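PDB 6NOR: putative NAD dependent dehydrogenase from Micromonospora echinospora, which binds NAD and probably acts as an oxidoreductase in the biosynthesis of the antibiotic gentamicin. Local coordinates for residues 212-224 with 346-359. Residues are numbered along the deposited sequence; the frame is centred on the assembly and turned at random.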
loop_
_atom_site.group_PDB
_atom_site.type_symbol
_atom_site.label_atom_id
_atom_site.label_comp_id
_atom_site.label_asym_id
_atom_site.label_seq_id
_atom_site.Cartn_x
_atom_site.Cartn_y
_atom_site.Cartn_z
ATOM N N LYS A 212 22.175 19.399 0.012
ATOM C CA LYS A 212 22.922 20.053 -1.064
ATOM C C LYS A 212 24.448 19.955 -0.964
ATOM O O LYS A 212 25.126 20.974 -0.899
ATOM C CB LYS A 212 22.516 21.522 -1.146
ATOM C CG LYS A 212 21.063 21.719 -1.468
ATOM C CD LYS A 212 20.660 23.169 -1.333
ATOM C CE LYS A 212 19.233 23.355 -1.807
ATOM N NZ LYS A 212 18.793 24.772 -1.765
ATOM N N PRO A 213 24.990 18.730 -0.951
ATOM C CA PRO A 213 26.442 18.573 -1.019
ATOM C C PRO A 213 26.963 18.645 -2.450
ATOM O O PRO A 213 26.178 18.512 -3.392
ATOM C CB PRO A 213 26.661 17.175 -0.434
ATOM C CG PRO A 213 25.444 16.433 -0.800
ATOM C CD PRO A 213 24.324 17.432 -0.694
ATOM N N ALA A 214 28.271 18.855 -2.600
ATOM C CA ALA A 214 28.911 18.918 -3.909
ATOM C C ALA A 214 28.809 17.592 -4.646
ATOM O O ALA A 214 28.895 16.535 -4.040
ATOM C CB ALA A 214 30.369 19.307 -3.765
ATOM N N ILE A 215 28.628 17.662 -5.955
ATOM C CA ILE A 215 28.628 16.482 -6.793
ATOM C C ILE A 215 30.016 16.232 -7.368
ATOM O O ILE A 215 30.582 17.092 -8.016
ATOM C CB ILE A 215 27.618 16.629 -7.923
ATOM C CG1 ILE A 215 26.216 16.678 -7.323
ATOM C CG2 ILE A 215 27.799 15.518 -8.959
ATOM C CD1 ILE A 215 25.108 16.730 -8.318
ATOM N N ARG A 216 30.562 15.049 -7.131
ATOM C CA ARG A 216 31.909 14.734 -7.594
ATOM C C ARG A 216 31.930 14.139 -9.003
ATOM O O ARG A 216 32.737 14.535 -9.826
ATOM C CB ARG A 216 32.592 13.783 -6.616
ATOM C CG ARG A 216 34.043 13.467 -6.969
ATOM C CD ARG A 216 34.669 12.461 -6.005
ATOM N NE ARG A 216 34.683 12.949 -4.631
ATOM C CZ ARG A 216 35.528 13.867 -4.174
ATOM N NH1 ARG A 216 36.435 14.403 -4.985
ATOM N NH2 ARG A 216 35.466 14.255 -2.906
ATOM N N ALA A 217 31.055 13.186 -9.290
ATOM C CA ALA A 217 31.014 12.600 -10.630
ATOM C C ALA A 217 29.602 12.182 -11.063
ATOM O O ALA A 217 28.697 12.094 -10.252
ATOM C CB ALA A 217 31.954 11.419 -10.707
ATOM N N VAL A 218 29.436 11.923 -12.351
ATOM C CA VAL A 218 28.158 11.570 -12.929
ATOM C C VAL A 218 28.357 10.470 -13.959
ATOM O O VAL A 218 29.348 10.463 -14.687
ATOM C CB VAL A 218 27.478 12.796 -13.593
ATOM C CG1 VAL A 218 26.216 12.402 -14.286
ATOM C CG2 VAL A 218 27.153 13.861 -12.558
ATOM N N THR A 219 27.428 9.519 -13.997
ATOM C CA THR A 219 27.364 8.522 -15.056
ATOM C C THR A 219 25.927 8.477 -15.558
ATOM O O THR A 219 25.004 8.612 -14.782
ATOM C CB THR A 219 27.800 7.132 -14.557
ATOM O OG1 THR A 219 28.928 7.262 -13.680
ATOM C CG2 THR A 219 28.163 6.236 -15.713
ATOM N N ALA A 220 25.721 8.295 -16.849
ATOM C CA ALA A 220 24.366 8.339 -17.376
ATOM C C ALA A 220 24.171 7.460 -18.592
ATOM O O ALA A 220 25.091 7.203 -19.338
ATOM C CB ALA A 220 23.964 9.780 -17.720
ATOM N N CYS A 221 22.939 7.023 -18.777
ATOM C CA CYS A 221 22.545 6.261 -19.925
ATOM C C CYS A 221 21.237 6.856 -20.447
ATOM O O CYS A 221 20.375 7.209 -19.654
ATOM C CB CYS A 221 22.381 4.776 -19.531
ATOM S SG CYS A 221 22.680 3.613 -20.844
ATOM N N THR A 222 21.093 7.003 -21.764
ATOM C CA THR A 222 19.833 7.457 -22.360
ATOM C C THR A 222 19.407 6.623 -23.558
ATOM O O THR A 222 20.232 6.037 -24.236
ATOM C CB THR A 222 19.911 8.931 -22.829
ATOM O OG1 THR A 222 20.900 9.050 -23.854
ATOM C CG2 THR A 222 20.271 9.861 -21.691
ATOM N N ARG A 223 18.109 6.581 -23.823
ATOM C CA ARG A 223 17.600 5.991 -25.065
ATOM C C ARG A 223 16.504 6.843 -25.658
ATOM O O ARG A 223 15.755 7.481 -24.950
ATOM C CB ARG A 223 17.034 4.586 -24.855
ATOM C CG ARG A 223 18.001 3.565 -24.331
ATOM C CD ARG A 223 18.971 3.039 -25.377
ATOM N NE ARG A 223 20.012 2.221 -24.746
ATOM C CZ ARG A 223 21.171 2.708 -24.302
ATOM N NH1 ARG A 223 21.442 4.001 -24.427
ATOM N NH2 ARG A 223 22.062 1.910 -23.734
ATOM N N GLN A 224 16.403 6.828 -26.973
ATOM C CA GLN A 224 15.250 7.388 -27.636
ATOM C C GLN A 224 14.361 6.252 -28.126
ATOM O O GLN A 224 14.793 5.389 -28.872
ATOM C CB GLN A 224 15.679 8.298 -28.786
ATOM C CG GLN A 224 14.511 8.978 -29.488
ATOM C CD GLN A 224 14.965 9.964 -30.546
ATOM O OE1 GLN A 224 16.152 10.274 -30.655
ATOM N NE2 GLN A 224 14.026 10.451 -31.337
ATOM N N ALA A 346 26.844 17.362 -17.594
ATOM C CA ALA A 346 27.770 16.268 -17.346
ATOM C C ALA A 346 27.133 14.928 -17.694
ATOM O O ALA A 346 27.764 14.084 -18.310
ATOM C CB ALA A 346 28.233 16.274 -15.910
ATOM N N ALA A 347 25.871 14.756 -17.317
ATOM C CA ALA A 347 25.154 13.535 -17.604
ATOM C C ALA A 347 25.032 13.271 -19.107
ATOM O O ALA A 347 25.254 12.160 -19.555
ATOM C CB ALA A 347 23.777 13.573 -16.957
ATOM N N TYR A 348 24.698 14.291 -19.882
ATOM C CA TYR A 348 24.611 14.144 -21.334
ATOM C C TYR A 348 25.969 13.791 -21.965
ATOM O O TYR A 348 26.049 13.028 -22.923
ATOM C CB TYR A 348 24.061 15.428 -21.978
ATOM C CG TYR A 348 22.551 15.525 -21.967
ATOM C CD1 TYR A 348 21.762 14.584 -22.637
ATOM C CD2 TYR A 348 21.903 16.556 -21.289
ATOM C CE1 TYR A 348 20.380 14.683 -22.632
ATOM C CE2 TYR A 348 20.526 16.666 -21.289
ATOM C CZ TYR A 348 19.770 15.737 -21.955
ATOM O OH TYR A 348 18.402 15.847 -21.938
ATOM N N ARG A 349 27.039 14.344 -21.429
ATOM C CA ARG A 349 28.358 13.962 -21.909
ATOM C C ARG A 349 28.664 12.503 -21.603
ATOM O O ARG A 349 29.127 11.779 -22.472
ATOM C CB ARG A 349 29.428 14.863 -21.307
ATOM C CG ARG A 349 29.521 16.188 -22.026
ATOM C CD ARG A 349 30.421 17.119 -21.275
ATOM N NE ARG A 349 31.684 16.465 -20.960
ATOM C CZ ARG A 349 32.487 16.860 -19.983
ATOM N NH1 ARG A 349 32.135 17.900 -19.228
ATOM N NH2 ARG A 349 33.628 16.216 -19.761
ATOM N N SER A 350 28.389 12.085 -20.369
ATOM C CA SER A 350 28.580 10.699 -19.953
ATOM C C SER A 350 27.799 9.724 -20.806
ATOM O O SER A 350 28.296 8.666 -21.154
ATOM C CB SER A 350 28.179 10.530 -18.488
ATOM O OG SER A 350 28.212 9.172 -18.103
ATOM N N ALA A 351 26.571 10.073 -21.151
ATOM C CA ALA A 351 25.764 9.172 -21.957
ATOM C C ALA A 351 26.332 9.090 -23.369
ATOM O O ALA A 351 26.265 8.059 -24.018
ATOM C CB ALA A 351 24.294 9.629 -21.990
ATOM N N ALA A 352 26.888 10.193 -23.849
ATOM C CA ALA A 352 27.344 10.235 -25.227
ATOM C C ALA A 352 28.581 9.362 -25.457
ATOM O O ALA A 352 28.687 8.715 -26.490
ATOM C CB ALA A 352 27.613 11.674 -25.656
ATOM N N ASP A 353 29.507 9.316 -24.504
ATOM C CA ASP A 353 30.732 8.559 -24.749
ATOM C C ASP A 353 31.016 7.384 -23.802
ATOM O O ASP A 353 32.088 6.781 -23.876
ATOM C CB ASP A 353 31.928 9.507 -24.751
ATOM C CG ASP A 353 31.960 10.401 -23.553
ATOM O OD1 ASP A 353 31.556 9.955 -22.465
ATOM O OD2 ASP A 353 32.396 11.558 -23.704
ATOM N N GLY A 354 30.063 7.055 -22.935
ATOM C CA GLY A 354 30.095 5.789 -22.222
ATOM C C GLY A 354 31.135 5.763 -21.126
ATOM O O GLY A 354 31.794 4.756 -20.903
ATOM N N ARG A 355 31.269 6.882 -20.432
ATOM C CA ARG A 355 32.298 7.026 -19.436
ATOM C C ARG A 355 31.801 7.888 -18.277
ATOM O O ARG A 355 30.934 8.726 -18.442
ATOM C CB ARG A 355 33.552 7.655 -20.052
ATOM C CG ARG A 355 33.579 9.152 -19.897
ATOM C CD ARG A 355 34.871 9.781 -20.386
ATOM N NE ARG A 355 35.003 11.175 -19.946
ATOM C CZ ARG A 355 34.514 12.223 -20.606
ATOM N NH1 ARG A 355 33.847 12.047 -21.738
ATOM N NH2 ARG A 355 34.686 13.450 -20.131
ATOM N N LYS A 356 32.371 7.676 -17.105
ATOM C CA LYS A 356 32.106 8.517 -15.959
ATOM C C LYS A 356 32.691 9.907 -16.229
ATOM O O LYS A 356 33.789 10.013 -16.757
ATOM C CB LYS A 356 32.712 7.896 -14.705
ATOM C CG LYS A 356 32.483 8.684 -13.436
ATOM C CD LYS A 356 33.495 8.307 -12.360
ATOM C CE LYS A 356 33.139 7.005 -11.687
ATOM N NZ LYS A 356 34.319 6.418 -10.984
ATOM N N VAL A 357 31.959 10.961 -15.875
ATOM C CA VAL A 357 32.429 12.336 -16.066
ATOM C C VAL A 357 32.683 12.979 -14.702
ATOM O O VAL A 357 31.779 13.095 -13.881
ATOM C CB VAL A 357 31.407 13.169 -16.909
ATOM C CG1 VAL A 357 31.746 14.648 -16.922
ATOM C CG2 VAL A 357 31.327 12.638 -18.351
ATOM N N GLU A 358 33.932 13.359 -14.451
ATOM C CA GLU A 358 34.318 14.050 -13.222
ATOM C C GLU A 358 33.810 15.475 -13.220
ATOM O O GLU A 358 33.983 16.186 -14.191
ATOM C CB GLU A 358 35.836 14.054 -13.057
ATOM C CG GLU A 358 36.460 12.674 -13.017
ATOM C CD GLU A 358 36.150 11.936 -11.729
ATOM O OE1 GLU A 358 36.125 12.588 -10.663
ATOM O OE2 GLU A 358 35.921 10.707 -11.787
ATOM N N MET A 359 33.166 15.888 -12.138
ATOM C CA MET A 359 32.736 17.273 -12.005
ATOM C C MET A 359 33.863 18.086 -11.420
ATOM O O MET A 359 34.852 17.548 -10.935
ATOM C CB MET A 359 31.507 17.411 -11.109
ATOM C CG MET A 359 30.408 16.446 -11.429
ATOM S SD MET A 359 29.341 17.061 -12.714
ATOM C CE MET A 359 28.470 18.337 -11.818
HETATM O O HOH W 1 23.335 6.261 -23.377
#
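Ser350 holds its OG anti to the backbone N (chi1 173°), which carries the hydroxyl to the backbone of Ala220. There OG accepts from Ala220 N at 2.9 Å and donates to Arg355 O at 2.8 Å. One hydroxyl thus ties the last turn of the helix both to the strand and to the chain just after Gly354, where the chain leaves the helix with positive phi. Met359 bends at chi2 and chi3, and its side chain folds against the strand: CG meets Ile215 CG2 at 3.7 Å and SD meets Val218 CG2. Val218 CG1 packs on Ala347 CB from the same side of the strand. Small residues let the helix come close: Ala220 CB sits 3.3 Å from Ala347 O, and the axes of strand 215-223 and helix segment 346-353 approach to 6.1 Å, at 61°. Val218 and Val357 form an antiparallel hydrogen-bonded pair, and Met359 N adds a bond to Arg216 O at 2.7 Å. Short strand 357-358 therefore edges the mixed sheet of the C-terminal domain within this chain. Strand 234-241 flanks 215-223 on its other side, with a classic bulge at Arg216 and Ala217 opposite Glu240. Helix 334-353 covers the face that carries Val218 and Ala220, and Thr219 packs on Thr219 of a second subunit.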